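Stage III sporulation protein AB (Bacillus subtilis, PDB 6BS9) is a sporulation-essential protein, probably working with a secretion-like transport system during spore formation, and is represented here by its helical domain. Local coordinates at residues R6-Q9 with I10-R14; L81-S84 with E85-L89. All blocks are in the same frame, centred on the assembly; numbering follows the deposited sequence. Where two conformers were deposited one is given.

Contact 1: residues R6-Q9 with I10-R14; sequences RPRQ and IRQLR. With SO4 (sulfate ion), chain G.
Arg6 and Ile10 lie side by side one helical turn apart and point the same way. Arg6 CB leads away from the residues that follow. CG is anti to the backbone N (chi1 -176°), and the chain then stays extended to NE. Arg6 CG packs against Ile10 CD1 at 3.9 Å, and the same methyl lies 4.2 Å from Arg6 NE. NE forms a salt bridge with Glu85. Arg6 NH1 and NH2 both donate hydrogen bonds to one oxygen, O2, of a sulfate ion probably from the crystallisation liquor. O2 lies at the edge of the guanidinium, near its plane. Arg6 NH2 to sulfate O2 is 2.7 Å; the Arg6 NH1 distance is so short that its exact value is doubtful.

Elsewhere Arg11 folds back over Arg8. Its bend at chi3 (61°) brings Arg8 CA over one guanidinium face, 3.7 Å above the plane. Arg11 NH1 meets Arg8 CG at 3.4 Å. The two guanidinium planes are nearly perpendicular, and Arg11 NH1 stays 4.2 Å from Arg8 NE, so two like charges are close.

Gln9 OE1 accepts a hydrogen bond from Ser80 N. Ile10, Arg11, Gln12 and Leu13 give their N-H groups to the carbonyls four residues back. Pro7 has no N-H, and the helix kinks there. These i to i+3 and i to i+4 contacts join successive turns of an alpha-helix near the start of helix 2-26, in an all-helical fold.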
loop_
_atom_site.group_PDB
_atom_site.type_symbol
_atom_site.label_atom_id
_atom_site.label_comp_id
_atom_site.label_asym_id
_atom_site.label_seq_id
_atom_site.Cartn_x
_atom_site.Cartn_y
_atom_site.Cartn_z
ATOM N N ARG A 6 -0.774 -8.249 -12.078
ATOM C CA ARG A 6 -1.643 -7.862 -10.972
ATOM C C ARG A 6 -1.430 -8.642 -9.642
ATOM O O ARG A 6 -1.244 -8.032 -8.632
ATOM C CB ARG A 6 -3.096 -7.947 -11.424
ATOM C CG ARG A 6 -4.103 -7.500 -10.423
ATOM C CD ARG A 6 -5.477 -7.732 -10.975
ATOM N NE ARG A 6 -6.450 -7.530 -9.921
ATOM C CZ ARG A 6 -7.581 -8.235 -9.744
ATOM N NH1 ARG A 6 -7.912 -9.230 -10.547
ATOM N NH2 ARG A 6 -8.364 -7.926 -8.732
ATOM N N PRO A 7 -1.430 -9.981 -9.666
ATOM C CA PRO A 7 -1.147 -10.727 -8.443
ATOM C C PRO A 7 0.187 -10.438 -7.832
ATOM O O PRO A 7 0.276 -10.351 -6.605
ATOM C CB PRO A 7 -1.165 -12.211 -8.908
ATOM C CG PRO A 7 -1.833 -12.179 -10.229
ATOM C CD PRO A 7 -1.519 -10.876 -10.831
ATOM N N ARG A 8 1.218 -10.318 -8.686
ATOM C CA ARG A 8 2.554 -9.998 -8.252
ATOM C C ARG A 8 2.589 -8.617 -7.547
ATOM O O ARG A 8 3.270 -8.458 -6.520
ATOM C CB ARG A 8 3.524 -10.092 -9.428
ATOM C CG ARG A 8 5.011 -9.842 -9.118
ATOM C CD ARG A 8 5.965 -9.900 -10.374
ATOM N NE ARG A 8 7.314 -10.389 -10.036
ATOM C CZ ARG A 8 8.412 -9.645 -9.788
ATOM N NH1 ARG A 8 9.555 -10.276 -9.486
ATOM N NH2 ARG A 8 8.408 -8.300 -9.832
ATOM N N GLN A 9 1.857 -7.648 -8.061
ATOM C CA GLN A 9 1.901 -6.328 -7.479
ATOM C C GLN A 9 1.101 -6.285 -6.168
ATOM O O GLN A 9 1.517 -5.632 -5.199
ATOM C CB GLN A 9 1.426 -5.273 -8.476
ATOM C CG GLN A 9 2.434 -4.996 -9.599
ATOM C CD GLN A 9 2.007 -3.883 -10.582
ATOM O OE1 GLN A 9 0.999 -3.174 -10.403
ATOM N NE2 GLN A 9 2.775 -3.775 -11.653
ATOM N N ILE A 10 0.020 -7.068 -6.096
ATOM C CA ILE A 10 -0.710 -7.187 -4.834
ATOM C C ILE A 10 0.151 -7.822 -3.781
ATOM O O ILE A 10 0.216 -7.375 -2.666
ATOM C CB ILE A 10 -2.010 -7.979 -5.046
ATOM C CG1 ILE A 10 -2.922 -7.146 -5.947
ATOM C CG2 ILE A 10 -2.712 -8.210 -3.723
ATOM C CD1 ILE A 10 -4.073 -7.940 -6.500
ATOM N N ARG A 11 0.911 -8.817 -4.169
ATOM C CA ARG A 11 1.775 -9.519 -3.234
ATOM C C ARG A 11 2.805 -8.596 -2.649
ATOM O O ARG A 11 3.056 -8.604 -1.436
ATOM C CB ARG A 11 2.434 -10.703 -3.956
ATOM C CG ARG A 11 3.082 -11.717 -3.075
ATOM C CD ARG A 11 3.564 -12.888 -3.917
ATOM N NE ARG A 11 4.552 -12.493 -4.919
ATOM C CZ ARG A 11 4.391 -12.847 -6.190
ATOM N NH1 ARG A 11 5.308 -12.478 -7.046
ATOM N NH2 ARG A 11 3.297 -13.585 -6.596
ATOM N N GLN A 12 3.412 -7.800 -3.520
ATOM C CA GLN A 12 4.361 -6.744 -3.098
ATOM C C GLN A 12 3.745 -5.715 -2.162
ATOM O O GLN A 12 4.387 -5.300 -1.217
ATOM C CB GLN A 12 4.870 -5.981 -4.348
ATOM C CG GLN A 12 5.853 -6.761 -5.211
ATOM C CD GLN A 12 6.166 -6.024 -6.505
ATOM O OE1 GLN A 12 5.342 -5.338 -7.096
ATOM N NE2 GLN A 12 7.378 -6.151 -6.930
ATOM N N LEU A 13 2.488 -5.284 -2.463
ATOM C CA LEU A 13 1.782 -4.344 -1.604
ATOM C C LEU A 13 1.513 -4.934 -0.212
ATOM O O LEU A 13 1.716 -4.261 0.792
ATOM C CB LEU A 13 0.501 -3.902 -2.263
ATOM C CG LEU A 13 0.700 -2.891 -3.390
ATOM C CD1 LEU A 13 -0.536 -2.828 -4.215
ATOM C CD2 LEU A 13 1.038 -1.522 -2.857
ATOM N N ARG A 14 1.120 -6.198 -0.158
ATOM C CA ARG A 14 0.907 -6.898 1.114
ATOM C C ARG A 14 2.202 -6.947 1.932
ATOM O O ARG A 14 2.165 -6.780 3.144
ATOM C CB ARG A 14 0.448 -8.319 0.756
ATOM C CG ARG A 14 -0.158 -9.256 1.817
ATOM C CD ARG A 14 -1.422 -8.851 2.580
ATOM N NE ARG A 14 -1.486 -9.691 3.763
ATOM C CZ ARG A 14 -0.618 -9.637 4.763
ATOM N NH1 ARG A 14 0.344 -8.706 4.792
ATOM N NH2 ARG A 14 -0.743 -10.518 5.739
HETATM S S SO4 G . -11.593 -9.772 -10.212
HETATM O O1 SO4 G . -12.392 -10.295 -9.084
HETATM O O2 SO4 G . -10.204 -9.646 -9.735
HETATM O O3 SO4 G . -11.597 -10.707 -11.374
HETATM O O4 SO4 G . -12.128 -8.424 -10.551
#

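Contact 2: residues L81-S84 with E85-L89; sequences LKKS and EYEVL
The start of helix 83-95 carries one half of a capping box. Lys82 is the N-cap, and Glu85, three residues on, reaches back to it. Lys82 N donates to Glu85 OE2 at 2.9 Å in a nearly straight bond (165°), coming from above the carboxylate plane. The reciprocal half is missing, since a lysine side chain cannot accept the backbone N-H of Glu85. Glu85 gets its tip there by a bend at chi2 (82°), which curls the carboxylate back toward the N-terminus. Its other oxygen, OE1, accepts a bond from Ser84 OG at 3.0 Å, also from above the plane. Glu85 OE2 has a second partner, the charged guanidinium of Arg6, through NE. The carboxylate is thus gripped at both oxygens, and its charge would probably be favoured by the helix start and by Arg6. An alanine at Glu85 would remove these acceptors and is likely to leave the Lys82 N-H without its side-chain acceptor and Arg6 without its salt-bridge mate.

Leu81 crosses Glu85 at about a right angle, with Leu81 CB 3.7 Å from Glu85 OE2. Leu81 CD1 also meets Leu89 CD1 at 4.2 Å. Lys83 lies alongside Tyr86. Its bend at chi2 (59°) sets NZ over one face of the ring, 4.2 Å from the centroid, in a cation-pi contact offset toward the rim. In the backbone, Tyr86 N bonds to Lys82 O, which opens the regular helix ladder, and Glu87 N and Val88 N follow.

Around this helix start, Leu81 and Glu85 pack on helix 2-26, Glu85 and Val88 on helix 101-128, and Tyr86 and Leu89 on helix 64-75, with the Tyr86 ring T-shaped to Trp76.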
loop_
_atom_site.group_PDB
_atom_site.type_symbol
_atom_site.label_atom_id
_atom_site.label_comp_id
_atom_site.label_asym_id
_atom_site.label_seq_id
_atom_site.Cartn_x
_atom_site.Cartn_y
_atom_site.Cartn_z
ATOM N N LEU A 81 -3.345 -2.709 -11.499
ATOM C CA LEU A 81 -4.375 -3.099 -10.569
ATOM C C LEU A 81 -5.778 -2.667 -11.042
ATOM O O LEU A 81 -5.906 -1.771 -11.823
ATOM C CB LEU A 81 -4.026 -2.472 -9.210
ATOM C CG LEU A 81 -2.650 -2.835 -8.604
ATOM C CD1 LEU A 81 -2.400 -2.119 -7.304
ATOM C CD2 LEU A 81 -2.495 -4.350 -8.430
ATOM N N LYS A 82 -6.794 -3.267 -10.465
ATOM C CA LYS A 82 -8.198 -2.907 -10.683
ATOM C C LYS A 82 -8.703 -1.934 -9.629
ATOM O O LYS A 82 -8.041 -1.669 -8.621
ATOM C CB LYS A 82 -9.063 -4.171 -10.734
ATOM C CG LYS A 82 -8.586 -5.148 -11.812
ATOM C CD LYS A 82 -9.422 -6.393 -11.886
ATOM C CE LYS A 82 -10.406 -6.403 -13.037
ATOM N NZ LYS A 82 -9.709 -6.745 -14.320
ATOM N N LYS A 83 -9.847 -1.344 -9.917
ATOM C CA LYS A 83 -10.466 -0.344 -9.049
ATOM C C LYS A 83 -10.666 -0.839 -7.630
ATOM O O LYS A 83 -10.512 -0.092 -6.677
ATOM C CB LYS A 83 -11.805 0.172 -9.654
ATOM C CG LYS A 83 -12.165 1.598 -9.187
ATOM C CD LYS A 83 -11.062 2.628 -9.569
ATOM C CE LYS A 83 -11.479 4.086 -9.324
ATOM N NZ LYS A 83 -10.430 5.102 -9.664
ATOM N N SER A 84 -11.006 -2.110 -7.497
ATOM C CA SER A 84 -11.141 -2.740 -6.173
ATOM C C SER A 84 -9.852 -2.574 -5.366
ATOM O O SER A 84 -9.933 -2.145 -4.223
ATOM C CB SER A 84 -11.618 -4.179 -6.281
ATOM O OG SER A 84 -10.713 -4.864 -7.143
ATOM N N GLU A 85 -8.680 -2.763 -5.979
ATOM C CA GLU A 85 -7.414 -2.471 -5.266
ATOM C C GLU A 85 -7.245 -0.992 -4.891
ATOM O O GLU A 85 -6.716 -0.671 -3.812
ATOM C CB GLU A 85 -6.174 -2.931 -6.064
ATOM C CG GLU A 85 -5.952 -4.431 -6.100
ATOM C CD GLU A 85 -6.782 -5.146 -7.155
ATOM O OE1 GLU A 85 -7.834 -5.666 -6.804
ATOM O OE2 GLU A 85 -6.408 -5.137 -8.328
ATOM N N TYR A 86 -7.615 -0.095 -5.807
ATOM C CA TYR A 86 -7.545 1.359 -5.567
ATOM C C TYR A 86 -8.325 1.688 -4.306
ATOM O O TYR A 86 -7.833 2.421 -3.439
ATOM C CB TYR A 86 -8.112 2.213 -6.739
ATOM C CG TYR A 86 -8.122 3.718 -6.421
ATOM C CD1 TYR A 86 -6.953 4.486 -6.521
ATOM C CD2 TYR A 86 -9.296 4.365 -6.008
ATOM C CE1 TYR A 86 -6.956 5.838 -6.233
ATOM C CE2 TYR A 86 -9.301 5.730 -5.701
ATOM C CZ TYR A 86 -8.124 6.446 -5.785
ATOM O OH TYR A 86 -8.104 7.790 -5.481
ATOM N N GLU A 87 -9.535 1.143 -4.211
ATOM C CA GLU A 87 -10.398 1.442 -3.086
ATOM C C GLU A 87 -9.800 0.894 -1.785
ATOM O O GLU A 87 -9.824 1.553 -0.774
ATOM C CB GLU A 87 -11.836 0.898 -3.321
ATOM C CG GLU A 87 -12.650 1.686 -4.380
ATOM C CD GLU A 87 -12.837 3.171 -4.056
ATOM O OE1 GLU A 87 -13.042 3.520 -2.830
ATOM O OE2 GLU A 87 -12.755 3.999 -5.024
ATOM N N VAL A 88 -9.242 -0.299 -1.841
ATOM C CA VAL A 88 -8.576 -0.820 -0.701
ATOM C C VAL A 88 -7.412 0.057 -0.293
ATOM O O VAL A 88 -7.265 0.381 0.891
ATOM C CB VAL A 88 -8.123 -2.285 -0.914
ATOM C CG1 VAL A 88 -7.245 -2.752 0.238
ATOM C CG2 VAL A 88 -9.346 -3.196 -1.044
ATOM N N LEU A 89 -6.582 0.464 -1.255
ATOM C CA LEU A 89 -5.456 1.335 -0.945
ATOM C C LEU A 89 -5.875 2.715 -0.420
ATOM O O LEU A 89 -5.233 3.264 0.473
ATOM C CB LEU A 89 -4.526 1.411 -2.138
ATOM C CG LEU A 89 -3.836 0.070 -2.441
ATOM C CD1 LEU A 89 -3.169 0.073 -3.768
ATOM C CD2 LEU A 89 -2.809 -0.320 -1.358
#

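Overall arrangement
Contact 1 and contact 2 touch directly, with their centres about 12 Å apart. Contact 1 lies near the beginning of helix 2-26; contact 2 is the start of helix 83-95. The polar tie is the salt bridge from Arg6 NE to Glu85 OE2, at 2.9 Å. Beside it, Arg6 CZ packs on Lys82 CD at 3.4 Å. The apolar side of the join is Leu81: its CD1 meets Leu13 CD1 at 3.7 Å, and its CD2 meets Ile10 CG1 at 3.8 Å. The sulfate bound by Arg6 also lies about 4 Å, between nearest atoms, from the Lys82 side chain, so both contacts border this anion.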